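Local coordinates for putative carboxynorspermidine decarboxylase protein (Sinorhizobium meliloti, PDB 3MT1) that probably decarboxylates carboxynorspermidine and carboxyspermidine to norspermidine and spermidine with the help of pyridoxal 5'-phosphate, at residues Arg67-Tyr81 with Val89-Gln103. Residues are numbered along the deposited sequence; the frame is centred on the assembly and turned at random.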
# COMPACT_ATOMS: atom_id res chain seq x y z
N ARG B 67 6.86 19.91 -11.85
CA ARG B 67 6.79 21.01 -12.80
C ARG B 67 5.53 21.84 -12.61
O ARG B 67 5.64 23.05 -12.44
CB ARG B 67 6.96 20.56 -14.26
CG ARG B 67 6.69 21.65 -15.34
CD ARG B 67 7.58 22.92 -15.26
NE ARG B 67 8.98 22.62 -15.57
CZ ARG B 67 10.04 22.96 -14.82
NH1 ARG B 67 9.90 23.66 -13.68
NH2 ARG B 67 11.27 22.61 -15.20
N GLU B 68 4.36 21.20 -12.62
CA GLU B 68 3.10 21.94 -12.57
C GLU B 68 2.76 22.59 -11.25
O GLU B 68 2.13 23.63 -11.24
CB GLU B 68 1.92 21.09 -13.04
CG GLU B 68 2.08 20.74 -14.53
CD GLU B 68 0.94 19.93 -15.12
OE1 GLU B 68 -0.06 19.67 -14.40
OE2 GLU B 68 1.03 19.56 -16.31
N ARG B 69 3.16 22.02 -10.12
CA ARG B 69 2.69 22.57 -8.84
C ARG B 69 3.85 23.05 -8.00
O ARG B 69 3.65 23.71 -7.00
CB ARG B 69 1.95 21.51 -8.00
CG ARG B 69 0.72 20.91 -8.54
CD ARG B 69 -0.34 21.91 -8.76
NE ARG B 69 -1.52 21.27 -9.29
CZ ARG B 69 -2.72 21.85 -9.36
NH1 ARG B 69 -2.89 23.10 -8.92
NH2 ARG B 69 -3.75 21.16 -9.86
N PHE B 70 5.07 22.66 -8.32
CA PHE B 70 6.16 23.12 -7.49
C PHE B 70 6.96 24.18 -8.19
O PHE B 70 7.29 25.18 -7.58
CB PHE B 70 7.05 21.98 -7.02
CG PHE B 70 7.96 22.36 -5.87
CD1 PHE B 70 9.04 23.22 -6.06
CD2 PHE B 70 7.72 21.87 -4.59
CE1 PHE B 70 9.84 23.58 -5.00
CE2 PHE B 70 8.55 22.20 -3.52
CZ PHE B 70 9.60 23.03 -3.72
N GLY B 71 7.24 23.97 -9.48
CA GLY B 71 8.00 24.93 -10.28
C GLY B 71 9.48 24.88 -9.98
O GLY B 71 9.95 23.93 -9.35
N LYS B 72 10.20 25.91 -10.43
CA LYS B 72 11.66 26.03 -10.24
C LYS B 72 12.38 24.88 -10.98
O LYS B 72 11.94 24.51 -12.07
CB LYS B 72 12.05 26.11 -8.74
CG LYS B 72 11.56 27.39 -7.98
CD LYS B 72 12.38 27.58 -6.68
CE LYS B 72 12.17 28.94 -6.02
NZ LYS B 72 13.02 29.10 -4.78
N GLU B 73 13.45 24.32 -10.44
CA GLU B 73 14.16 23.25 -11.13
C GLU B 73 13.50 21.88 -10.91
O GLU B 73 13.20 21.49 -9.76
CB GLU B 73 15.62 23.19 -10.64
CG GLU B 73 16.64 23.35 -11.78
CD GLU B 73 18.08 23.15 -11.37
OE1 GLU B 73 18.68 24.12 -10.82
OE2 GLU B 73 18.60 22.03 -11.63
N THR B 74 13.28 21.14 -11.99
CA THR B 74 12.76 19.77 -11.88
C THR B 74 13.75 18.76 -12.43
O THR B 74 14.24 18.90 -13.56
CB THR B 74 11.34 19.58 -12.55
OG1 THR B 74 11.50 19.19 -13.91
CG2 THR B 74 10.49 20.84 -12.47
N HIS B 75 14.05 17.75 -11.63
CA HIS B 75 14.98 16.66 -12.02
C HIS B 75 14.20 15.40 -12.18
O HIS B 75 13.32 15.09 -11.37
CB HIS B 75 16.07 16.44 -10.97
CG HIS B 75 17.12 17.49 -10.95
ND1 HIS B 75 18.40 17.26 -10.48
CD2 HIS B 75 17.10 18.79 -11.35
CE1 HIS B 75 19.11 18.38 -10.57
NE2 HIS B 75 18.34 19.32 -11.11
N ALA B 76 14.50 14.67 -13.25
CA ALA B 76 13.86 13.40 -13.49
C ALA B 76 14.85 12.26 -13.34
O ALA B 76 15.97 12.34 -13.82
CB ALA B 76 13.20 13.38 -14.88
N TYR B 77 14.44 11.20 -12.65
CA TYR B 77 15.22 9.99 -12.58
C TYR B 77 14.31 8.80 -12.79
O TYR B 77 13.11 8.86 -12.49
CB TYR B 77 15.89 9.85 -11.21
CG TYR B 77 16.56 8.50 -11.01
CD1 TYR B 77 17.69 8.14 -11.76
CD2 TYR B 77 16.07 7.57 -10.08
CE1 TYR B 77 18.31 6.92 -11.58
CE2 TYR B 77 16.67 6.34 -9.90
CZ TYR B 77 17.80 6.01 -10.65
OH TYR B 77 18.41 4.77 -10.46
N SER B 78 14.85 7.72 -13.33
CA SER B 78 14.12 6.48 -13.39
C SER B 78 15.09 5.35 -13.48
O SER B 78 16.19 5.53 -13.98
CB SER B 78 13.15 6.41 -14.59
OG SER B 78 12.50 5.13 -14.63
N VAL B 79 14.67 4.19 -12.99
CA VAL B 79 15.41 2.96 -13.15
C VAL B 79 15.31 2.52 -14.61
O VAL B 79 16.30 2.11 -15.20
CB VAL B 79 14.90 1.89 -12.18
CG1 VAL B 79 15.56 0.60 -12.42
CG2 VAL B 79 15.20 2.31 -10.76
N ALA B 80 14.14 2.69 -15.22
CA ALA B 80 13.95 2.34 -16.63
C ALA B 80 12.91 3.23 -17.32
O ALA B 80 11.72 3.13 -16.99
CB ALA B 80 13.51 0.89 -16.74
N TYR B 81 13.32 4.10 -18.25
CA TYR B 81 12.31 4.96 -18.92
C TYR B 81 11.50 4.18 -19.93
O TYR B 81 12.01 3.29 -20.56
CB TYR B 81 12.90 6.20 -19.60
CG TYR B 81 13.42 7.18 -18.62
CD1 TYR B 81 14.78 7.19 -18.28
CD2 TYR B 81 12.56 8.09 -17.99
CE1 TYR B 81 15.27 8.08 -17.34
CE2 TYR B 81 13.05 9.00 -17.05
CZ TYR B 81 14.40 8.98 -16.73
OH TYR B 81 14.90 9.85 -15.78
N VAL B 89 8.54 13.14 -20.35
CA VAL B 89 9.39 13.38 -19.23
C VAL B 89 10.31 14.56 -19.59
O VAL B 89 10.35 15.57 -18.85
CB VAL B 89 10.16 12.14 -18.81
CG1 VAL B 89 11.07 12.45 -17.66
CG2 VAL B 89 9.21 11.04 -18.39
N VAL B 90 10.98 14.45 -20.75
CA VAL B 90 11.95 15.45 -21.19
C VAL B 90 11.38 16.86 -21.22
O VAL B 90 12.04 17.82 -20.83
CB VAL B 90 12.62 15.09 -22.55
CG1 VAL B 90 13.35 16.32 -23.16
CG2 VAL B 90 13.61 13.94 -22.35
N SER B 91 10.14 17.00 -21.65
CA SER B 91 9.53 18.31 -21.70
C SER B 91 9.21 18.92 -20.34
O SER B 91 9.02 20.09 -20.27
CB SER B 91 8.28 18.28 -22.55
OG SER B 91 7.31 17.51 -21.91
N HIS B 92 9.16 18.14 -19.27
CA HIS B 92 8.90 18.71 -17.93
C HIS B 92 10.21 18.96 -17.19
O HIS B 92 10.26 19.83 -16.34
CB HIS B 92 8.02 17.81 -17.02
CG HIS B 92 6.60 17.66 -17.48
ND1 HIS B 92 5.71 18.71 -17.52
CD2 HIS B 92 5.90 16.57 -17.88
CE1 HIS B 92 4.53 18.28 -17.96
NE2 HIS B 92 4.62 16.98 -18.18
N ALA B 93 11.25 18.21 -17.51
CA ALA B 93 12.48 18.20 -16.72
C ALA B 93 13.51 19.21 -17.19
O ALA B 93 13.60 19.49 -18.38
CB ALA B 93 13.09 16.79 -16.71
N ASP B 94 14.30 19.75 -16.27
CA ASP B 94 15.49 20.54 -16.60
C ASP B 94 16.74 19.68 -16.64
O ASP B 94 17.67 19.94 -17.37
CB ASP B 94 15.68 21.63 -15.56
CG ASP B 94 14.57 22.64 -15.62
OD1 ASP B 94 14.32 23.16 -16.73
OD2 ASP B 94 13.93 22.91 -14.58
N LYS B 95 16.75 18.65 -15.82
CA LYS B 95 17.79 17.68 -15.83
C LYS B 95 17.12 16.32 -15.87
O LYS B 95 15.99 16.14 -15.36
CB LYS B 95 18.70 17.87 -14.61
CG LYS B 95 19.51 19.17 -14.73
CD LYS B 95 20.58 19.31 -13.67
CE LYS B 95 21.31 20.66 -13.71
NZ LYS B 95 20.36 21.78 -13.40
N ILE B 96 17.80 15.38 -16.53
CA ILE B 96 17.32 14.00 -16.61
C ILE B 96 18.50 13.13 -16.26
O ILE B 96 19.63 13.43 -16.62
CB ILE B 96 16.73 13.66 -18.00
CG1 ILE B 96 15.99 12.31 -17.95
CG2 ILE B 96 17.79 13.67 -19.07
CD1 ILE B 96 15.19 12.00 -19.21
N ILE B 97 18.23 12.07 -15.50
CA ILE B 97 19.27 11.17 -15.06
C ILE B 97 18.92 9.75 -15.44
O ILE B 97 17.76 9.31 -15.35
CB ILE B 97 19.48 11.30 -13.57
CG1 ILE B 97 20.01 12.70 -13.28
CG2 ILE B 97 20.43 10.21 -13.04
CD1 ILE B 97 19.27 13.42 -12.19
N PHE B 98 19.95 9.05 -15.92
CA PHE B 98 19.79 7.69 -16.38
C PHE B 98 20.54 6.78 -15.49
O PHE B 98 21.61 7.15 -14.96
CB PHE B 98 20.25 7.51 -17.81
CG PHE B 98 19.64 8.47 -18.76
CD1 PHE B 98 18.40 8.21 -19.33
CD2 PHE B 98 20.30 9.67 -19.09
CE1 PHE B 98 17.82 9.11 -20.21
CE2 PHE B 98 19.74 10.56 -19.96
CZ PHE B 98 18.49 10.28 -20.53
N ASN B 99 19.98 5.59 -15.33
CA ASN B 99 20.47 4.57 -14.42
C ASN B 99 21.71 3.85 -14.95
O ASN B 99 22.49 3.30 -14.18
CB ASN B 99 19.35 3.57 -14.13
CG ASN B 99 19.63 2.73 -12.90
OD1 ASN B 99 19.70 3.25 -11.79
ND2 ASN B 99 19.80 1.42 -13.09
N SER B 100 21.88 3.85 -16.26
CA SER B 100 22.86 2.99 -16.90
C SER B 100 23.25 3.61 -18.22
O SER B 100 22.52 4.44 -18.76
CB SER B 100 22.25 1.61 -17.14
OG SER B 100 21.22 1.71 -18.12
N ILE B 101 24.41 3.19 -18.73
CA ILE B 101 24.94 3.66 -20.01
C ILE B 101 23.94 3.38 -21.12
O ILE B 101 23.60 4.27 -21.91
CB ILE B 101 26.32 3.03 -20.31
CG1 ILE B 101 27.40 3.88 -19.64
CG2 ILE B 101 26.60 2.93 -21.82
CD1 ILE B 101 28.53 3.08 -18.99
N SER B 102 23.45 2.15 -21.13
CA SER B 102 22.47 1.71 -22.10
C SER B 102 21.20 2.59 -22.15
O SER B 102 20.74 2.94 -23.24
CB SER B 102 22.14 0.25 -21.81
OG SER B 102 21.24 -0.25 -22.78
N GLN B 103 20.65 2.94 -20.98
CA GLN B 103 19.52 3.88 -20.91
C GLN B 103 19.91 5.22 -21.53
O GLN B 103 19.12 5.83 -22.27
CB GLN B 103 19.07 4.12 -19.47
CG GLN B 103 18.22 3.02 -18.87
CD GLN B 103 16.78 3.24 -19.13
OE1 GLN B 103 16.23 4.27 -18.75
NE2 GLN B 103 16.13 2.27 -19.78
O HOH W 1 17.26 5.53 -16.51
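Arg67, near the end of helix 60-70, reaches across to Asp94 just ahead of strand 95-98. Its chain, bent at chi2 and chi3, sets NH2 2.7 Å from Asp94 OD2 in a salt bridge that meets the carboxylate from above its plane. NH1 turns back to its own segment and gives a nearly straight bond (171°) to Lys72 O, while NE adds only a weak one to His92 O. Asp94 OD2 also accepts from Thr74 N, on the same face as Arg67. Thr74 O answers by taking Asp94 N at 2.8 Å; the hydroxyl OG1 donates separately to His92 O. With an alanine at Arg67, Asp94 OD2 would keep Thr74 N but is likely to lose its charged mate, and Lys72 O its guanidinium donor.

Beyond this clasp the strands run parallel, tied by Ala76 N to Lys95 O and Ile97 N to Ala76 O. On one face Glu73 OE2 is gripped from opposite sides of its carboxylate plane, by Lys95 NZ in a salt bridge and by His75 NE2 at 2.8 Å; Lys95 CB sits over the centre of the imidazole as a CH-pi contact, and Tyr228 also bonds NZ. Ala76 CB faces the other way, against Val89 CG1 (3.6 Å) of helix 83-92. Past the strand, Tyr81 OH donates to Ile97 O, with Ile96 CD1 over one face of its ring, and Tyr81 N finds Gln103 OE1 at 3.0 Å, almost straight (174°). A water joins that OE1 to Ser78 O and Asn99 N.

Strand 73-77, helix 83-92 and strand 95-98 form one beta-alpha-beta unit of the eight-stranded parallel barrel of this decarboxylase family. Asp94 OD2 and Glu73 OE2 each take two donors, which probably fixes how both carboxylates are turned where the strands begin; beyond their finish, neutral bonds and a water take over.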